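3-oxoacyl-(Acyl-carrier protein) synthase (Burkholderia xenovorans, PDB 4EFI) probably catalyses the condensation of an acyl group with a malonyl-carrier protein, as a 3-oxoacyl-[acyl-carrier-protein] synthase of the thiolase superfamily. Local coordinates at residues Arg259-Ala272 and Arg317-Phe330. Numbering follows the deposited sequence. Where two conformers were deposited one is given.
Sequences RDKDSYDAFLFHQA and RLKEETLQLGMFGF
Strands 266-269 and 323-330 run parallel; the axes of the paired segments approach to 4.6 Å, and four backbone hydrogen bonds from A266 through H270 join them, the one from L268 N to G326 O almost straight at 178°. Before the strand begins, D265 carries the pairing on. Its N donates to Q324 O, while OD2 takes Q324 N through the anti lone pair at 2.9 Å, so the carboxylate stands in for a backbone carbonyl. OD1 lies at the edge of the R317 guanidinium and makes a salt bridge to NH2 (3.0 Å).

Q324 lies across one face of the Y264 ring, in a CH-pi contact from CG, 3.8 Å from the ring centroid. With CG anti to its N (chi1 179°) and a bend at chi2, the chain passes over the ring, bringing NE2 to 3.6 Å from Y264 CZ, while CG and CD lie over one face of the R259 guanidinium. F328 follows on the same face of the sheet as F267 and F269, its CD2 3.8 Å from F269 CZ, over that ring. The opposite face carries A266, L268, L325 and M327. H270 turns its edge toward the face of F330, centroids 5.4 Å apart, and a hydrogen bond between ND1 and S305 OG fixes its ring. H270 also touches C128 and N300, consistent with the Cys-His-Asn active site of KAS III enzymes.

Within this thiolase-type fold, 266-269 is an outermost strand of a five-stranded sheet, and 323-331 continues to antiparallel 335-343. Helix 235-257 packs against Y264 and F330; helix 305-313 packs against L268.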
loop_
_atom_site.group_PDB
_atom_site.type_symbol
_atom_site.label_atom_id
_atom_site.label_comp_id
_atom_site.label_asym_id
_atom_site.label_seq_id
_atom_site.Cartn_x
_atom_site.Cartn_y
_atom_site.Cartn_z
ATOM N N ARG A 259 21.201 4.115 -10.663
ATOM C CA ARG A 259 21.383 2.725 -11.093
ATOM C C ARG A 259 20.671 2.442 -12.418
ATOM O O ARG A 259 19.535 2.861 -12.635
ATOM C CB ARG A 259 20.850 1.758 -10.026
ATOM C CG ARG A 259 21.644 1.735 -8.729
ATOM C CD ARG A 259 22.957 0.984 -8.893
ATOM N NE ARG A 259 22.734 -0.436 -9.164
ATOM C CZ ARG A 259 22.723 -1.394 -8.239
ATOM N NH1 ARG A 259 22.939 -1.111 -6.961
ATOM N NH2 ARG A 259 22.502 -2.648 -8.601
ATOM N N ASP A 260 21.336 1.690 -13.288
ATOM C CA ASP A 260 20.743 1.296 -14.559
ATOM C C ASP A 260 19.481 0.484 -14.344
ATOM O O ASP A 260 19.407 -0.349 -13.434
ATOM C CB ASP A 260 21.735 0.455 -15.366
ATOM N N LYS A 261 18.487 0.732 -15.188
ATOM C CA LYS A 261 17.220 0.025 -15.156
ATOM C C LYS A 261 17.377 -1.506 -15.064
ATOM O O LYS A 261 16.674 -2.166 -14.307
ATOM C CB LYS A 261 16.420 0.397 -16.407
ATOM C CG LYS A 261 15.050 -0.236 -16.498
ATOM C CD LYS A 261 14.411 0.018 -17.863
ATOM C CE LYS A 261 14.103 1.485 -18.093
ATOM N NZ LYS A 261 13.639 1.734 -19.497
ATOM N N ASP A 262 18.313 -2.075 -15.823
ATOM C CA ASP A 262 18.447 -3.530 -15.867
ATOM C C ASP A 262 19.197 -4.115 -14.667
ATOM O O ASP A 262 19.327 -5.336 -14.543
ATOM C CB ASP A 262 19.082 -3.960 -17.199
ATOM C CG ASP A 262 18.086 -3.919 -18.356
ATOM O OD1 ASP A 262 16.884 -4.173 -18.120
ATOM O OD2 ASP A 262 18.498 -3.636 -19.497
ATOM N N SER A 263 19.659 -3.261 -13.765
ATOM C CA SER A 263 20.278 -3.727 -12.527
ATOM C C SER A 263 19.301 -3.773 -11.332
ATOM O O SER A 263 19.691 -4.139 -10.225
ATOM C CB SER A 263 21.481 -2.867 -12.171
ATOM O OG SER A 263 21.089 -1.606 -11.674
ATOM N N TYR A 264 18.046 -3.381 -11.538
ATOM C CA TYR A 264 17.021 -3.555 -10.511
ATOM C C TYR A 264 16.547 -5.000 -10.490
ATOM O O TYR A 264 16.417 -5.639 -11.531
ATOM C CB TYR A 264 15.828 -2.648 -10.777
ATOM C CG TYR A 264 16.058 -1.217 -10.328
ATOM C CD1 TYR A 264 16.897 -0.369 -11.028
ATOM C CD2 TYR A 264 15.427 -0.718 -9.196
ATOM C CE1 TYR A 264 17.118 0.917 -10.616
ATOM C CE2 TYR A 264 15.646 0.580 -8.776
ATOM C CZ TYR A 264 16.476 1.381 -9.488
ATOM O OH TYR A 264 16.693 2.665 -9.045
ATOM N N ASP A 265 16.273 -5.504 -9.297
ATOM C CA ASP A 265 15.752 -6.845 -9.142
ATOM C C ASP A 265 14.245 -6.880 -9.311
ATOM O O ASP A 265 13.674 -7.882 -9.745
ATOM C CB ASP A 265 16.187 -7.423 -7.795
ATOM C CG ASP A 265 17.667 -7.646 -7.747
ATOM O OD1 ASP A 265 18.146 -8.516 -8.512
ATOM O OD2 ASP A 265 18.400 -6.919 -7.039
ATOM N N ALA A 266 13.577 -5.797 -8.953
ATOM C CA ALA A 266 12.130 -5.707 -9.117
ATOM C C ALA A 266 11.674 -4.261 -9.087
ATOM O O ALA A 266 12.255 -3.422 -8.392
ATOM C CB ALA A 266 11.401 -6.501 -8.043
ATOM N N PHE A 267 10.588 -4.011 -9.813
ATOM C CA PHE A 267 9.836 -2.765 -9.788
ATOM C C PHE A 267 8.466 -3.102 -9.216
ATOM O O PHE A 267 7.678 -3.803 -9.853
ATOM C CB PHE A 267 9.694 -2.207 -11.206
ATOM C CG PHE A 267 11.028 -1.964 -11.894
ATOM C CD1 PHE A 267 11.788 -0.835 -11.617
ATOM C CD2 PHE A 267 11.527 -2.883 -12.792
ATOM C CE1 PHE A 267 13.017 -0.636 -12.253
ATOM C CE2 PHE A 267 12.736 -2.684 -13.407
ATOM C CZ PHE A 267 13.482 -1.572 -13.136
ATOM N N LEU A 268 8.204 -2.612 -8.009
ATOM C CA LEU A 268 7.016 -2.965 -7.236
ATOM C C LEU A 268 5.997 -1.855 -7.349
ATOM O O LEU A 268 6.208 -0.775 -6.786
ATOM C CB LEU A 268 7.428 -3.156 -5.786
ATOM C CG LEU A 268 8.527 -4.192 -5.577
ATOM C CD1 LEU A 268 9.109 -4.071 -4.192
ATOM C CD2 LEU A 268 7.957 -5.585 -5.793
ATOM N N PHE A 269 4.918 -2.105 -8.078
ATOM C CA PHE A 269 3.858 -1.131 -8.262
ATOM C C PHE A 269 2.678 -1.446 -7.384
ATOM O O PHE A 269 2.329 -2.608 -7.172
ATOM C CB PHE A 269 3.357 -1.144 -9.705
ATOM C CG PHE A 269 4.304 -0.517 -10.691
ATOM C CD1 PHE A 269 5.376 -1.234 -11.183
ATOM C CD2 PHE A 269 4.138 0.794 -11.106
ATOM C CE1 PHE A 269 6.275 -0.660 -12.091
ATOM C CE2 PHE A 269 5.023 1.368 -12.010
ATOM C CZ PHE A 269 6.092 0.631 -12.501
ATOM N N HIS A 270 1.994 -0.405 -6.939
ATOM C CA HIS A 270 0.682 -0.579 -6.368
ATOM C C HIS A 270 -0.143 -1.393 -7.333
ATOM O O HIS A 270 -0.151 -1.116 -8.547
ATOM C CB HIS A 270 0.032 0.771 -6.124
ATOM C CG HIS A 270 -1.452 0.690 -5.914
ATOM N ND1 HIS A 270 -2.003 -0.082 -4.965
ATOM C CD2 HIS A 270 -2.503 1.301 -6.584
ATOM C CE1 HIS A 270 -3.337 0.035 -5.016
ATOM N NE2 HIS A 270 -3.641 0.882 -6.007
ATOM N N GLN A 271 -0.839 -2.404 -6.822
ATOM C CA GLN A 271 -1.540 -3.376 -7.650
ATOM C C GLN A 271 -2.930 -2.864 -8.021
ATOM O O GLN A 271 -3.947 -3.360 -7.542
ATOM C CB GLN A 271 -1.606 -4.718 -6.928
ATOM C CG GLN A 271 -0.211 -5.274 -6.595
ATOM C CD GLN A 271 0.454 -5.899 -7.799
ATOM O OE1 GLN A 271 0.062 -6.978 -8.247
ATOM N NE2 GLN A 271 1.480 -5.226 -8.327
ATOM N N ALA A 272 -2.972 -1.839 -8.860
ATOM C CA ALA A 272 -4.214 -1.136 -9.136
ATOM C C ALA A 272 -5.209 -2.018 -9.883
ATOM O O ALA A 272 -6.386 -2.104 -9.510
ATOM C CB ALA A 272 -3.931 0.138 -9.935
ATOM N N ARG A 317 13.832 -14.645 -2.569
ATOM C CA ARG A 317 14.961 -13.884 -3.119
ATOM C C ARG A 317 15.615 -13.019 -2.021
ATOM O O ARG A 317 16.839 -12.907 -1.978
ATOM C CB ARG A 317 14.526 -13.014 -4.306
ATOM C CG ARG A 317 14.211 -13.782 -5.615
ATOM C CD ARG A 317 15.429 -14.194 -6.402
ATOM N NE ARG A 317 16.235 -13.028 -6.747
ATOM C CZ ARG A 317 16.015 -12.233 -7.787
ATOM N NH1 ARG A 317 15.009 -12.475 -8.629
ATOM N NH2 ARG A 317 16.799 -11.185 -7.969
ATOM N N LEU A 318 14.808 -12.447 -1.116
ATOM C CA LEU A 318 15.330 -11.576 -0.063
ATOM C C LEU A 318 16.132 -12.342 0.971
ATOM O O LEU A 318 16.996 -11.762 1.633
ATOM C CB LEU A 318 14.209 -10.823 0.640
ATOM C CG LEU A 318 13.774 -9.563 -0.100
ATOM C CD1 LEU A 318 12.431 -9.071 0.435
ATOM C CD2 LEU A 318 14.797 -8.449 -0.000
ATOM N N LYS A 319 15.861 -13.635 1.123
ATOM C CA LYS A 319 16.558 -14.437 2.114
ATOM C C LYS A 319 18.042 -14.475 1.800
ATOM O O LYS A 319 18.886 -14.491 2.702
ATOM C CB LYS A 319 16.014 -15.871 2.124
ATOM N N GLU A 320 18.342 -14.464 0.504
ATOM C CA GLU A 320 19.672 -14.757 -0.008
ATOM C C GLU A 320 20.507 -13.543 -0.408
ATOM O O GLU A 320 21.738 -13.589 -0.358
ATOM C CB GLU A 320 19.534 -15.640 -1.256
ATOM C CG GLU A 320 18.495 -16.749 -1.143
ATOM C CD GLU A 320 18.968 -17.891 -0.270
ATOM O OE1 GLU A 320 20.192 -17.964 -0.000
ATOM O OE2 GLU A 320 18.119 -18.714 0.144
ATOM N N GLU A 321 19.860 -12.493 -0.879
ATOM C CA GLU A 321 20.615 -11.385 -1.417
ATOM C C GLU A 321 20.010 -10.039 -1.095
ATOM O O GLU A 321 18.830 -9.918 -0.781
ATOM C CB GLU A 321 20.766 -11.534 -2.934
ATOM C CG GLU A 321 21.342 -12.871 -3.377
ATOM C CD GLU A 321 22.849 -12.965 -3.196
ATOM O OE1 GLU A 321 23.487 -11.932 -2.903
ATOM O OE2 GLU A 321 23.398 -14.077 -3.349
ATOM N N THR A 322 20.863 -9.032 -1.169
ATOM C CA THR A 322 20.437 -7.647 -1.237
ATOM C C THR A 322 19.777 -7.433 -2.604
ATOM O O THR A 322 20.364 -7.781 -3.645
ATOM C CB THR A 322 21.641 -6.713 -1.095
ATOM O OG1 THR A 322 22.313 -6.973 0.144
ATOM C CG2 THR A 322 21.218 -5.281 -1.154
ATOM N N LEU A 323 18.562 -6.916 -2.594
ATOM C CA LEU A 323 17.815 -6.607 -3.806
ATOM C C LEU A 323 17.782 -5.112 -4.013
ATOM O O LEU A 323 17.601 -4.350 -3.065
ATOM C CB LEU A 323 16.376 -7.115 -3.717
ATOM C CG LEU A 323 16.208 -8.628 -3.504
ATOM C CD1 LEU A 323 14.738 -8.981 -3.606
ATOM C CD2 LEU A 323 17.032 -9.456 -4.505
ATOM N N GLN A 324 17.979 -4.694 -5.252
ATOM C CA GLN A 324 17.784 -3.317 -5.667
ATOM C C GLN A 324 16.341 -3.180 -6.092
ATOM O O GLN A 324 15.900 -3.795 -7.057
ATOM C CB GLN A 324 18.706 -2.972 -6.833
ATOM C CG GLN A 324 18.536 -1.535 -7.358
ATOM C CD GLN A 324 18.957 -0.497 -6.344
ATOM O OE1 GLN A 324 19.721 -0.788 -5.432
ATOM N NE2 GLN A 324 18.441 0.721 -6.485
ATOM N N LEU A 325 15.583 -2.395 -5.348
ATOM C CA LEU A 325 14.163 -2.267 -5.599
ATOM C C LEU A 325 13.710 -0.850 -5.904
ATOM O O LEU A 325 14.197 0.120 -5.306
ATOM C CB LEU A 325 13.391 -2.726 -4.358
ATOM C CG LEU A 325 13.675 -4.172 -3.914
ATOM C CD1 LEU A 325 12.951 -4.485 -2.627
ATOM C CD2 LEU A 325 13.262 -5.136 -4.992
ATOM N N GLY A 326 12.731 -0.756 -6.803
ATOM C CA GLY A 326 11.977 0.471 -7.010
ATOM C C GLY A 326 10.536 0.215 -6.626
ATOM O O GLY A 326 10.019 -0.874 -6.872
ATOM N N MET A 327 9.897 1.193 -5.993
ATOM C CA MET A 327 8.526 1.048 -5.485
ATOM C C MET A 327 7.732 2.253 -5.949
ATOM O O MET A 327 8.226 3.366 -5.857
ATOM C CB MET A 327 8.494 0.982 -3.958
ATOM C CG MET A 327 9.362 -0.106 -3.394
ATOM S SD MET A 327 9.275 -0.149 -1.611
ATOM C CE MET A 327 10.592 -1.299 -1.203
ATOM N N PHE A 328 6.533 2.036 -6.478
ATOM C CA PHE A 328 5.742 3.119 -7.071
ATOM C C PHE A 328 4.299 2.989 -6.654
ATOM O O PHE A 328 3.639 2.028 -7.020
ATOM C CB PHE A 328 5.869 3.075 -8.601
ATOM C CG PHE A 328 7.287 3.087 -9.069
ATOM C CD1 PHE A 328 8.007 4.273 -9.099
ATOM C CD2 PHE A 328 7.935 1.908 -9.377
ATOM C CE1 PHE A 328 9.336 4.287 -9.471
ATOM C CE2 PHE A 328 9.273 1.914 -9.751
ATOM C CZ PHE A 328 9.963 3.110 -9.808
ATOM N N GLY A 329 3.833 3.966 -5.884
ATOM C CA GLY A 329 2.461 4.003 -5.420
ATOM C C GLY A 329 1.761 5.217 -5.992
ATOM O O GLY A 329 2.367 6.271 -6.162
ATOM N N PHE A 330 0.490 5.052 -6.327
ATOM C CA PHE A 330 -0.294 6.122 -6.919
ATOM C C PHE A 330 -1.766 5.895 -6.609
ATOM O O PHE A 330 -2.192 4.762 -6.414
ATOM C CB PHE A 330 -0.079 6.116 -8.431
ATOM C CG PHE A 330 -0.055 4.736 -9.016
ATOM C CD1 PHE A 330 1.092 3.966 -8.954
ATOM C CD2 PHE A 330 -1.187 4.199 -9.599
ATOM C CE1 PHE A 330 1.113 2.689 -9.477
ATOM C CE2 PHE A 330 -1.171 2.922 -10.124
ATOM C CZ PHE A 330 -0.019 2.168 -10.063
HETATM O O HOH W 1 15.167 -10.191 -10.389
HETATM O O HOH W 2 20.616 -9.125 -5.999
#